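Local coordinates for protein HemO (Neisseria meningitidis, PDB 1J77) that binds heme and probably degrades it oxidatively as a heme oxygenase, opening the porphyrin ring, at residues Gly109-Cys113 / Ala180-Tyr184; Val81-Asp87 / Glu136-His141; Leu29-Val33 / Leu188-Leu194. One frame throughout, in Å; residues are numbered along the deposited sequence.

Interaction 1. Residues Gly109-Cys113 / Ala180-Tyr184; sequences GWLYC and AFAFY. With HEM (protoporphyrin IX containing Fe), chain B.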
loop_
_atom_site.group_PDB
_atom_site.type_symbol
_atom_site.label_atom_id
_atom_site.label_comp_id
_atom_site.label_asym_id
_atom_site.label_seq_id
_atom_site.Cartn_x
_atom_site.Cartn_y
_atom_site.Cartn_z
ATOM N N GLY A 109 0.469 11.982 -1.706
ATOM C CA GLY A 109 -0.701 11.105 -1.560
ATOM C C GLY A 109 -0.430 9.618 -1.769
ATOM O O GLY A 109 -0.956 8.796 -1.017
ATOM N N TRP A 110 0.361 9.267 -2.773
ATOM C CA TRP A 110 0.785 7.882 -2.976
ATOM C C TRP A 110 1.595 7.389 -1.818
ATOM O O TRP A 110 1.478 6.237 -1.382
ATOM C CB TRP A 110 1.571 7.673 -4.289
ATOM C CG TRP A 110 0.745 7.773 -5.506
ATOM C CD1 TRP A 110 0.126 8.865 -6.014
ATOM C CD2 TRP A 110 0.463 6.707 -6.404
ATOM N NE1 TRP A 110 -0.573 8.520 -7.134
ATOM C CE2 TRP A 110 -0.344 7.208 -7.426
ATOM C CE3 TRP A 110 0.831 5.371 -6.450
ATOM C CZ2 TRP A 110 -0.814 6.407 -8.499
ATOM C CZ3 TRP A 110 0.370 4.588 -7.506
ATOM C CH2 TRP A 110 -0.456 5.110 -8.495
ATOM N N LEU A 111 2.488 8.242 -1.316
ATOM C CA LEU A 111 3.245 7.875 -0.170
ATOM C C LEU A 111 2.387 7.594 1.099
ATOM O O LEU A 111 2.655 6.632 1.811
ATOM C CB LEU A 111 4.318 8.957 0.106
ATOM C CG LEU A 111 5.211 8.664 1.298
ATOM C CD1 LEU A 111 5.977 7.433 1.199
ATOM C CD2 LEU A 111 6.141 9.865 1.555
ATOM N N TYR A 112 1.432 8.461 1.365
ATOM C CA TYR A 112 0.440 8.251 2.437
ATOM C C TYR A 112 -0.242 6.874 2.267
ATOM O O TYR A 112 -0.266 6.061 3.213
ATOM C CB TYR A 112 -0.590 9.390 2.416
ATOM C CG TYR A 112 -1.840 9.056 3.208
ATOM C CD1 TYR A 112 -1.846 9.117 4.608
ATOM C CD2 TYR A 112 -2.974 8.648 2.548
ATOM C CE1 TYR A 112 -2.982 8.763 5.319
ATOM C CE2 TYR A 112 -4.122 8.260 3.251
ATOM C CZ TYR A 112 -4.125 8.327 4.644
ATOM O OH TYR A 112 -5.294 7.952 5.345
ATOM N N CYS A 113 -0.692 6.565 1.065
ATOM C CA CYS A 113 -1.422 5.306 0.789
ATOM C C CYS A 113 -0.510 4.130 1.064
ATOM O O CYS A 113 -0.872 3.209 1.782
ATOM C CB CYS A 113 -1.851 5.339 -0.642
ATOM S SG CYS A 113 -2.825 3.985 -1.163
ATOM N N ALA A 180 -3.959 6.546 -6.023
ATOM C CA ALA A 180 -3.150 5.375 -5.562
ATOM C C ALA A 180 -4.083 4.220 -5.210
ATOM O O ALA A 180 -3.861 3.099 -5.658
ATOM C CB ALA A 180 -2.337 5.727 -4.427
ATOM N N PHE A 181 -5.152 4.529 -4.479
ATOM C CA PHE A 181 -6.135 3.485 -4.170
ATOM C C PHE A 181 -6.788 2.968 -5.413
ATOM O O PHE A 181 -7.025 1.765 -5.534
ATOM C CB PHE A 181 -7.216 3.969 -3.193
ATOM C CG PHE A 181 -6.807 4.028 -1.723
ATOM C CD1 PHE A 181 -6.825 5.253 -1.025
ATOM C CD2 PHE A 181 -6.439 2.889 -1.010
ATOM C CE1 PHE A 181 -6.510 5.308 0.306
ATOM C CE2 PHE A 181 -6.148 2.964 0.329
ATOM C CZ PHE A 181 -6.149 4.197 0.988
ATOM N N ALA A 182 -7.133 3.857 -6.357
ATOM C CA ALA A 182 -7.770 3.391 -7.574
ATOM C C ALA A 182 -6.870 2.500 -8.383
ATOM O O ALA A 182 -7.302 1.502 -8.922
ATOM C CB ALA A 182 -8.218 4.534 -8.405
ATOM N N PHE A 183 -5.593 2.868 -8.481
ATOM C CA PHE A 183 -4.610 2.045 -9.165
ATOM C C PHE A 183 -4.467 0.661 -8.501
ATOM O O PHE A 183 -4.409 -0.341 -9.195
ATOM C CB PHE A 183 -3.263 2.770 -9.239
ATOM C CG PHE A 183 -2.146 1.949 -9.870
ATOM C CD1 PHE A 183 -2.200 1.608 -11.214
ATOM C CD2 PHE A 183 -1.115 1.434 -9.108
ATOM C CE1 PHE A 183 -1.226 0.887 -11.772
ATOM C CE2 PHE A 183 -0.110 0.688 -9.704
ATOM C CZ PHE A 183 -0.198 0.416 -11.036
ATOM N N TYR A 184 -4.419 0.606 -7.182
ATOM C CA TYR A 184 -4.397 -0.669 -6.496
ATOM C C TYR A 184 -5.507 -1.588 -6.958
ATOM O O TYR A 184 -5.244 -2.756 -7.249
ATOM C CB TYR A 184 -4.442 -0.506 -4.994
ATOM C CG TYR A 184 -4.080 -1.767 -4.206
ATOM C CD1 TYR A 184 -2.794 -2.070 -3.837
ATOM C CD2 TYR A 184 -5.038 -2.681 -3.845
ATOM C CE1 TYR A 184 -2.471 -3.222 -3.145
ATOM C CE2 TYR A 184 -4.724 -3.824 -3.148
ATOM C CZ TYR A 184 -3.471 -4.079 -2.762
ATOM O OH TYR A 184 -3.160 -5.235 -2.103
HETATM C CHA HEM B . -5.313 1.819 7.753
HETATM C CHB HEM B . -7.240 -2.604 7.335
HETATM C CHC HEM B . -5.551 -2.889 2.767
HETATM C CHD HEM B . -4.049 1.741 3.052
HETATM C C1A HEM B . -5.893 0.613 8.062
HETATM C C2A HEM B . -6.334 0.176 9.406
HETATM C C3A HEM B . -6.858 -1.039 9.256
HETATM C C4A HEM B . -6.793 -1.424 7.853
HETATM C CMA HEM B . -7.458 -1.908 10.389
HETATM C CAA HEM B . -6.185 0.903 10.774
HETATM C CBA HEM B . -4.916 0.393 11.459
HETATM C CGA HEM B . -4.612 1.157 12.734
HETATM O O1A HEM B . -5.146 2.293 12.893
HETATM O O2A HEM B . -3.851 0.603 13.584
HETATM C C1B HEM B . -6.953 -3.084 6.066
HETATM C C2B HEM B . -7.294 -4.392 5.581
HETATM C C3B HEM B . -6.858 -4.475 4.291
HETATM C C4B HEM B . -6.166 -3.225 3.983
HETATM C CMB HEM B . -8.034 -5.425 6.468
HETATM C CAB HEM B . -6.927 -5.676 3.345
HETATM C CBB HEM B . -7.960 -6.512 3.359
HETATM C C1C HEM B . -4.956 -1.688 2.482
HETATM C C2C HEM B . -4.231 -1.363 1.254
HETATM C C3C HEM B . -3.879 -0.069 1.320
HETATM C C4C HEM B . -4.244 0.456 2.607
HETATM C CMC HEM B . -4.079 -2.334 0.075
HETATM C CAC HEM B . -3.133 0.764 0.287
HETATM C CBC HEM B . -3.101 0.368 -0.982
HETATM C C1D HEM B . -4.276 2.144 4.330
HETATM C C2D HEM B . -3.961 3.474 4.784
HETATM C C3D HEM B . -4.365 3.523 6.223
HETATM C C4D HEM B . -4.870 2.200 6.503
HETATM C CMD HEM B . -3.356 4.590 3.930
HETATM C CAD HEM B . -4.203 4.667 7.224
HETATM C CBD HEM B . -5.507 5.307 7.595
HETATM C CGD HEM B . -5.123 6.468 8.484
HETATM O O1D HEM B . -4.850 7.560 7.930
HETATM O O2D HEM B . -5.156 6.314 9.745
HETATM N NA HEM B . -6.180 -0.390 7.167
HETATM N NB HEM B . -6.305 -2.387 5.056
HETATM N NC HEM B . -4.915 -0.568 3.259
HETATM N ND HEM B . -4.830 1.379 5.367
HETATM FE FE HEM B . -5.654 -0.440 5.194
HETATM O O HOH W 1 -3.892 -1.095 5.719
#

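Interaction 2. Residues Val81-Asp87 / Glu136-His141; sequences VTQDLKD and EHGARH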
loop_
_atom_site.group_PDB
_atom_site.type_symbol
_atom_site.label_atom_id
_atom_site.label_comp_id
_atom_site.label_asym_id
_atom_site.label_seq_id
_atom_site.Cartn_x
_atom_site.Cartn_y
_atom_site.Cartn_z
ATOM N N VAL A 81 8.532 -7.710 -0.429
ATOM C CA VAL A 81 7.559 -8.448 -1.259
ATOM C C VAL A 81 8.261 -9.312 -2.305
ATOM O O VAL A 81 7.827 -10.394 -2.634
ATOM C CB VAL A 81 6.574 -7.536 -2.089
ATOM C CG1 VAL A 81 5.487 -8.389 -2.772
ATOM C CG2 VAL A 81 5.901 -6.541 -1.244
ATOM N N THR A 82 9.344 -8.813 -2.873
ATOM C CA THR A 82 10.027 -9.557 -3.890
ATOM C C THR A 82 10.696 -10.811 -3.281
ATOM O O THR A 82 10.780 -11.849 -3.928
ATOM C CB THR A 82 11.088 -8.663 -4.543
ATOM O OG1 THR A 82 10.456 -7.621 -5.308
ATOM C CG2 THR A 82 11.860 -9.451 -5.528
ATOM N N GLN A 83 11.191 -10.690 -2.059
ATOM C CA GLN A 83 11.759 -11.847 -1.352
ATOM C C GLN A 83 10.620 -12.834 -0.978
ATOM O O GLN A 83 10.782 -14.058 -1.001
ATOM C CB GLN A 83 12.501 -11.379 -0.095
ATOM C CG GLN A 83 13.107 -12.518 0.714
ATOM C CD GLN A 83 14.209 -13.303 0.007
ATOM O OE1 GLN A 83 14.016 -14.452 -0.415
ATOM N NE2 GLN A 83 15.376 -12.703 -0.067
ATOM N N ASP A 84 9.448 -12.313 -0.635
ATOM C CA ASP A 84 8.335 -13.205 -0.351
ATOM C C ASP A 84 7.998 -14.029 -1.577
ATOM O O ASP A 84 7.669 -15.221 -1.463
ATOM C CB ASP A 84 7.106 -12.388 0.068
ATOM C CG ASP A 84 7.200 -11.863 1.483
ATOM O OD1 ASP A 84 7.921 -12.488 2.316
ATOM O OD2 ASP A 84 6.610 -10.825 1.871
ATOM N N LEU A 85 8.031 -13.406 -2.758
ATOM C CA LEU A 85 7.800 -14.096 -4.022
ATOM C C LEU A 85 8.830 -15.202 -4.182
ATOM O O LEU A 85 8.477 -16.330 -4.502
ATOM C CB LEU A 85 7.808 -13.138 -5.241
ATOM C CG LEU A 85 6.519 -12.345 -5.580
ATOM C CD1 LEU A 85 6.823 -11.195 -6.527
ATOM C CD2 LEU A 85 5.472 -13.256 -6.192
ATOM N N LYS A 86 10.099 -14.862 -3.961
ATOM C CA LYS A 86 11.204 -15.853 -4.039
ATOM C C LYS A 86 10.935 -17.066 -3.149
ATOM O O LYS A 86 11.082 -18.227 -3.596
ATOM C CB LYS A 86 12.544 -15.201 -3.688
ATOM C CG LYS A 86 13.754 -16.110 -3.912
ATOM C CD LYS A 86 15.072 -15.351 -3.711
ATOM C CE LYS A 86 16.301 -16.218 -4.043
ATOM N NZ LYS A 86 17.587 -15.521 -3.690
ATOM N N ASP A 87 10.571 -16.795 -1.908
ATOM C CA ASP A 87 10.241 -17.824 -0.942
ATOM C C ASP A 87 9.197 -18.754 -1.527
ATOM O O ASP A 87 9.250 -19.984 -1.320
ATOM C CB ASP A 87 9.693 -17.229 0.351
ATOM C CG ASP A 87 10.671 -16.378 1.083
ATOM O OD1 ASP A 87 11.926 -16.504 0.856
ATOM O OD2 ASP A 87 10.279 -15.550 1.942
ATOM N N GLU A 136 9.726 -14.197 8.254
ATOM C CA GLU A 136 10.980 -14.717 7.732
ATOM C C GLU A 136 10.785 -15.521 6.465
ATOM O O GLU A 136 11.771 -15.950 5.868
ATOM C CB GLU A 136 11.689 -15.626 8.763
ATOM C CG GLU A 136 11.711 -15.092 10.187
ATOM C CD GLU A 136 12.641 -13.910 10.409
ATOM O OE1 GLU A 136 13.541 -13.645 9.577
ATOM O OE2 GLU A 136 12.473 -13.233 11.454
ATOM N N HIS A 137 9.532 -15.760 6.067
ATOM C CA HIS A 137 9.253 -16.609 4.910
ATOM C C HIS A 137 7.838 -16.352 4.407
ATOM O O HIS A 137 6.888 -16.605 5.135
ATOM C CB HIS A 137 9.380 -18.072 5.339
ATOM C CG HIS A 137 9.143 -19.048 4.239
ATOM N ND1 HIS A 137 10.056 -19.272 3.231
ATOM C CD2 HIS A 137 8.086 -19.854 3.980
ATOM C CE1 HIS A 137 9.569 -20.181 2.401
ATOM N NE2 HIS A 137 8.376 -20.544 2.829
ATOM N N GLY A 138 7.706 -15.810 3.197
ATOM C CA GLY A 138 6.389 -15.564 2.593
ATOM C C GLY A 138 5.591 -14.346 3.011
ATOM O O GLY A 138 4.817 -13.840 2.203
ATOM N N ALA A 139 5.784 -13.846 4.223
ATOM C CA ALA A 139 5.030 -12.668 4.715
ATOM C C ALA A 139 5.934 -11.565 5.317
ATOM O O ALA A 139 5.558 -10.821 6.223
ATOM C CB ALA A 139 3.929 -13.106 5.701
ATOM N N ARG A 140 7.164 -11.521 4.830
ATOM C CA ARG A 140 8.137 -10.501 5.248
ATOM C C ARG A 140 7.589 -9.079 5.074
ATOM O O ARG A 140 7.763 -8.210 5.956
ATOM C CB ARG A 140 9.400 -10.718 4.393
ATOM C CG ARG A 140 10.008 -12.198 4.354
ATOM C CD ARG A 140 10.972 -12.419 3.185
ATOM N NE ARG A 140 11.607 -13.730 3.130
ATOM C CZ ARG A 140 12.741 -14.075 3.748
ATOM N NH1 ARG A 140 13.387 -13.235 4.516
ATOM N NH2 ARG A 140 13.248 -15.277 3.598
ATOM N N HIS A 141 6.919 -8.841 3.944
ATOM C CA HIS A 141 6.385 -7.497 3.632
ATOM C C HIS A 141 5.239 -7.038 4.511
ATOM O O HIS A 141 4.973 -5.827 4.615
ATOM C CB HIS A 141 6.021 -7.375 2.153
ATOM C CG HIS A 141 4.661 -7.880 1.806
ATOM N ND1 HIS A 141 4.406 -9.192 1.487
ATOM C CD2 HIS A 141 3.490 -7.217 1.669
ATOM C CE1 HIS A 141 3.119 -9.318 1.180
ATOM N NE2 HIS A 141 2.544 -8.137 1.298
#

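Interaction 3. Residues Leu29-Val33 / Leu188-Leu194; sequences LVMSV and LRETFGL. With HEM (protoporphyrin IX containing Fe), chain B.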
loop_
_atom_site.group_PDB
_atom_site.type_symbol
_atom_site.label_atom_id
_atom_site.label_comp_id
_atom_site.label_asym_id
_atom_site.label_seq_id
_atom_site.Cartn_x
_atom_site.Cartn_y
_atom_site.Cartn_z
ATOM N N LEU A 29 -12.585 -5.559 -1.414
ATOM C CA LEU A 29 -12.243 -6.263 -2.645
ATOM C C LEU A 29 -11.122 -7.284 -2.457
ATOM O O LEU A 29 -11.142 -8.374 -3.041
ATOM C CB LEU A 29 -11.895 -5.275 -3.754
ATOM C CG LEU A 29 -11.633 -5.820 -5.158
ATOM C CD1 LEU A 29 -12.809 -6.661 -5.708
ATOM C CD2 LEU A 29 -11.342 -4.681 -6.064
ATOM N N VAL A 30 -10.083 -6.905 -1.710
ATOM C CA VAL A 30 -8.981 -7.817 -1.429
ATOM C C VAL A 30 -9.559 -9.087 -0.750
ATOM O O VAL A 30 -9.292 -10.218 -1.153
ATOM C CB VAL A 30 -7.935 -7.184 -0.504
ATOM C CG1 VAL A 30 -6.994 -8.264 0.127
ATOM C CG2 VAL A 30 -7.150 -6.061 -1.256
ATOM N N MET A 31 -10.353 -8.889 0.273
ATOM C CA MET A 31 -10.897 -10.080 0.924
ATOM C C MET A 31 -11.839 -10.899 0.054
ATOM O O MET A 31 -11.783 -12.120 0.098
ATOM C CB MET A 31 -11.523 -9.702 2.227
ATOM C CG MET A 31 -10.569 -9.062 3.217
ATOM S SD MET A 31 -9.094 -10.076 3.566
ATOM C CE MET A 31 -9.839 -11.484 4.323
ATOM N N SER A 32 -12.588 -10.249 -0.833
ATOM C CA SER A 32 -13.525 -11.001 -1.668
ATOM C C SER A 32 -12.802 -11.946 -2.620
ATOM O O SER A 32 -13.384 -12.975 -3.039
ATOM C CB SER A 32 -14.403 -10.100 -2.519
ATOM O OG SER A 32 -15.208 -9.297 -1.757
ATOM N N VAL A 33 -11.568 -11.629 -3.036
ATOM C CA VAL A 33 -10.891 -12.491 -4.019
ATOM C C VAL A 33 -10.090 -13.616 -3.334
ATOM O O VAL A 33 -9.434 -14.382 -4.008
ATOM C CB VAL A 33 -9.974 -11.672 -4.995
ATOM C CG1 VAL A 33 -10.861 -10.796 -5.888
ATOM C CG2 VAL A 33 -8.928 -10.895 -4.268
ATOM N N LEU A 188 -5.367 -5.184 -8.965
ATOM C CA LEU A 188 -6.009 -6.315 -8.338
ATOM C C LEU A 188 -6.921 -6.981 -9.357
ATOM O O LEU A 188 -6.872 -8.200 -9.532
ATOM C CB LEU A 188 -6.763 -5.823 -7.092
ATOM C CG LEU A 188 -7.495 -6.877 -6.261
ATOM C CD1 LEU A 188 -7.861 -6.291 -4.911
ATOM C CD2 LEU A 188 -8.731 -7.505 -6.890
ATOM N N ARG A 189 -7.738 -6.182 -10.027
ATOM C CA ARG A 189 -8.672 -6.748 -11.025
ATOM C C ARG A 189 -7.955 -7.459 -12.176
ATOM O O ARG A 189 -8.336 -8.559 -12.619
ATOM C CB ARG A 189 -9.588 -5.680 -11.552
ATOM C CG ARG A 189 -10.536 -5.035 -10.595
ATOM C CD ARG A 189 -11.026 -3.668 -11.058
ATOM N NE ARG A 189 -11.866 -2.968 -10.110
ATOM C CZ ARG A 189 -11.850 -1.654 -9.876
ATOM N NH1 ARG A 189 -10.999 -0.850 -10.529
ATOM N NH2 ARG A 189 -12.629 -1.137 -8.946
ATOM N N GLU A 190 -6.937 -6.839 -12.710
ATOM C CA GLU A 190 -6.242 -7.460 -13.827
ATOM C C GLU A 190 -5.646 -8.758 -13.353
ATOM O O GLU A 190 -5.733 -9.827 -14.031
ATOM C CB GLU A 190 -5.151 -6.506 -14.376
ATOM C CG GLU A 190 -5.736 -5.264 -15.014
ATOM C CD GLU A 190 -4.751 -4.536 -15.917
ATOM O OE1 GLU A 190 -3.660 -5.119 -16.169
ATOM O OE2 GLU A 190 -5.079 -3.398 -16.351
ATOM N N THR A 191 -5.072 -8.744 -12.166
ATOM C CA THR A 191 -4.385 -9.866 -11.615
ATOM C C THR A 191 -5.306 -11.065 -11.264
ATOM O O THR A 191 -4.941 -12.172 -11.500
ATOM C CB THR A 191 -3.644 -9.389 -10.415
ATOM O OG1 THR A 191 -2.789 -8.319 -10.838
ATOM C CG2 THR A 191 -2.670 -10.451 -9.843
ATOM N N PHE A 192 -6.449 -10.786 -10.664
ATOM C CA PHE A 192 -7.395 -11.811 -10.233
ATOM C C PHE A 192 -8.441 -12.090 -11.316
ATOM O O PHE A 192 -9.383 -12.832 -11.067
ATOM C CB PHE A 192 -8.017 -11.412 -8.892
ATOM C CG PHE A 192 -7.129 -11.666 -7.705
ATOM C CD1 PHE A 192 -6.212 -10.679 -7.241
ATOM C CD2 PHE A 192 -7.152 -12.879 -7.017
ATOM C CE1 PHE A 192 -5.426 -10.916 -6.199
ATOM C CE2 PHE A 192 -6.390 -13.086 -5.900
ATOM C CZ PHE A 192 -5.477 -12.104 -5.493
ATOM N N GLY A 193 -8.314 -11.560 -12.526
ATOM C CA GLY A 193 -9.245 -11.915 -13.585
ATOM C C GLY A 193 -10.654 -11.372 -13.451
ATOM O O GLY A 193 -11.628 -12.004 -13.856
ATOM N N LEU A 194 -10.757 -10.170 -12.898
ATOM C CA LEU A 194 -12.005 -9.472 -12.767
ATOM C C LEU A 194 -12.212 -8.443 -13.831
ATOM O O LEU A 194 -11.192 -7.903 -14.389
ATOM C CB LEU A 194 -12.048 -8.798 -11.388
ATOM C CG LEU A 194 -11.713 -9.626 -10.171
ATOM C CD1 LEU A 194 -11.900 -8.841 -8.870
ATOM C CD2 LEU A 194 -12.596 -10.922 -10.120
HETATM C CHA HEM B . -5.313 1.819 7.753
HETATM C CHB HEM B . -7.240 -2.604 7.335
HETATM C CHC HEM B . -5.551 -2.889 2.767
HETATM C CHD HEM B . -4.049 1.741 3.052
HETATM C C1A HEM B . -5.893 0.613 8.062
HETATM C C2A HEM B . -6.334 0.176 9.406
HETATM C C3A HEM B . -6.858 -1.039 9.256
HETATM C C4A HEM B . -6.793 -1.424 7.853
HETATM C CMA HEM B . -7.458 -1.908 10.389
HETATM C CAA HEM B . -6.185 0.903 10.774
HETATM C CBA HEM B . -4.916 0.393 11.459
HETATM C CGA HEM B . -4.612 1.157 12.734
HETATM O O1A HEM B . -5.146 2.293 12.893
HETATM O O2A HEM B . -3.851 0.603 13.584
HETATM C C1B HEM B . -6.953 -3.084 6.066
HETATM C C2B HEM B . -7.294 -4.392 5.581
HETATM C C3B HEM B . -6.858 -4.475 4.291
HETATM C C4B HEM B . -6.166 -3.225 3.983
HETATM C CMB HEM B . -8.034 -5.425 6.468
HETATM C CAB HEM B . -6.927 -5.676 3.345
HETATM C CBB HEM B . -7.960 -6.512 3.359
HETATM C C1C HEM B . -4.956 -1.688 2.482
HETATM C C2C HEM B . -4.231 -1.363 1.254
HETATM C C3C HEM B . -3.879 -0.069 1.320
HETATM C C4C HEM B . -4.244 0.456 2.607
HETATM C CMC HEM B . -4.079 -2.334 0.075
HETATM C CAC HEM B . -3.133 0.764 0.287
HETATM C CBC HEM B . -3.101 0.368 -0.982
HETATM C C1D HEM B . -4.276 2.144 4.330
HETATM C C2D HEM B . -3.961 3.474 4.784
HETATM C C3D HEM B . -4.365 3.523 6.223
HETATM C C4D HEM B . -4.870 2.200 6.503
HETATM C CMD HEM B . -3.356 4.590 3.930
HETATM C CAD HEM B . -4.203 4.667 7.224
HETATM C CBD HEM B . -5.507 5.307 7.595
HETATM C CGD HEM B . -5.123 6.468 8.484
HETATM O O1D HEM B . -4.850 7.560 7.930
HETATM O O2D HEM B . -5.156 6.314 9.745
HETATM N NA HEM B . -6.180 -0.390 7.167
HETATM N NB HEM B . -6.305 -2.387 5.056
HETATM N NC HEM B . -4.915 -0.568 3.259
HETATM N ND HEM B . -4.830 1.379 5.367
HETATM FE FE HEM B . -5.654 -0.440 5.194
HETATM O O HOH W 1 -3.892 -1.095 5.719
#

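Interaction 1. Residues Gly109-Cys113 / Ala180-Tyr184
W110 meets helix 167-192 with the flat of its indole: the CB of A180 lies over the ring system, 3.6 Å from W110 CD2, and A180 CA makes a CH-pi contact, standing almost on the normal of the six-membered ring. The small A180 lets the indole lie against the backbone of helix 167-192, with segment axes 10.2 Å apart and inclined at 59°. The outer corner of the same indole reaches F183, whose CB is 3.7 Å from W110 CH2; the two rings meet obliquely, their planes 43° apart. Two residues on, Y112 turns to the heme. With its CG anti to the backbone N (chi1 164°), the phenol extends to the propionate, and Y112 OH donates a hydrogen bond of 2.7 Å to HEM O1D, while methyl CMD of the heme sits over one face of the ring. C113 returns to the protein contact. Its SG stands above the centre of the F181 ring, a sulfur-aromatic contact, and also approaches A180 CB at 3.7 Å. Heme vinyl carbon CAC lies 3.5 Å from C113 SG, so the thiol is shared between helix and cofactor. F181 in turn brings its edge to the meso carbon CHD, and Y184 turns a ring face to heme methyl CMC, Y184 CZ to HEM CMC 3.4 Å. Y112, C113, F181 and Y184 all belong to the heme pocket, and this helix-helix contact forms part of its wall. Helix 11-32, which supplies the axial ligand H23, touches Y112 and F181 through T19, and helix 39-60 packs on W110 through I59 and on Y184 through F45 and L48.

Interaction 2. Residues Val81-Asp87 / Glu136-His141
D84 and D87, one turn apart on helix 78-87, hold the loop 136-141 by their carboxylates. D84 divides its oxygens between two successive residues. OD1 accepts from the backbone N of R140 at 2.8 Å, whereas OD2 takes two bonds from H141: one from its backbone N, nearly straight at 171°, on the syn side, and one from the imidazole, with H141 ND1 2.8 Å away on the anti side. The carboxylate lies at the ring's edge, and the ND1 bond runs close to the imidazole plane. H141 can fold back in this way because its CG lies between the backbone N and the carbonyl carbon (chi1 85°). D87 forms the second grip. R140, in one of its two conformers, approaches it side-on, NE to OD2 in the guanidinium plane and NH2 to OD1, at 3.3 Å, tilted from it; the NE to OD2 distance of 2.5 Å is doubtfully short. G138 N adds a bond to OD2 on the anti side at 2.9 Å. Together D84, D87 and R140 make a salt-bridge network, in which the D84 to R140 leg is long, and the backbone and side-chain donors of a loop without regular structure converge on the side chains of a single helix. The positive charge of R140 would be expected to stabilise both carboxylates in their ionised form. Less polar contacts surround this centre. In the same conformer Q83 CG lies doubtfully close over one guanidinium face, the backbone of E136 lies against the opposite face, and V81 CG2 packs 3.5 Å from H141 CB. Further out, H141 NE2 is hydrogen-bonded to Q49 OE1 of helix 39-60, fixing the far side of the imidazole, and Y42 OH of that helix is hydrogen-bonded to G138 O.

Interaction 3. Residues Leu29-Val33 / Leu188-Leu194
V33 and F192 supply the aromatic part of this contact, a CH-pi interaction in which V33 CG2 stands 3.6 Å from the centroid of the F192 ring and 7° off its normal. The methyl is aimed there because CG2 sits between the backbone N and the carbonyl carbon, leaving CG1 to turn to L194. Aliphatic contacts make up the rest. L29 and L188 run alongside each other, pointing opposite ways, L29 CG lying 3.8 Å from L188 CD2, and the CD1 of L188 goes on to V30 CG2 at 3.7 Å. L194 CD1 reaches both V33 CG1, at 3.7 Å, and L29 CD1, at 3.9 Å. A Schellman motif at G193, which has positive phi, closes the helix end: L194 N bonds to R189 O at 2.9 Å, while the G193 N to E190 O bond is weak. L194 follows, its side chain pointing to segment 29-33. On the cofactor side, V30 CG1 is 3.8 Å from vinyl carbon CBB of the heme, and M31 CG touches the same atom; both residues belong to the heme pocket, so the helix end packed here also lines the vinyl group. The guanidinium of R189 has its polar partners elsewhere: NE bonds to A198 O and NH2 is salt-bridged to E199. The contact thus joins the C-terminal ends of helices 11-32 and 167-192, with helix 39-60 alongside: F45 packs on V30, L48 on L188 and K44 on F192.

Overall arrangement
From the N terminus, helix 11-32 runs past the heme to residues 29-33, where interaction 3 opens a loop of 154 residues that closes only at 188-194. Everything else nests inside it. Interaction 2 starts at 81-87, but before 136-141 closes it the chain passes 109-113, the first half of interaction 1, which closes later at 180-184; the two loops therefore cross. Interactions 1 and 3 share helix 167-192, both touch the heme and meet directly where Y184 CE2 packs 3.8 Å from V30 CG2. Interaction 2 stands apart, its centre about 22 Å from that of interaction 1 and 20 Å from that of interaction 3, tying helix 78-87 to the loop before helix 149-162.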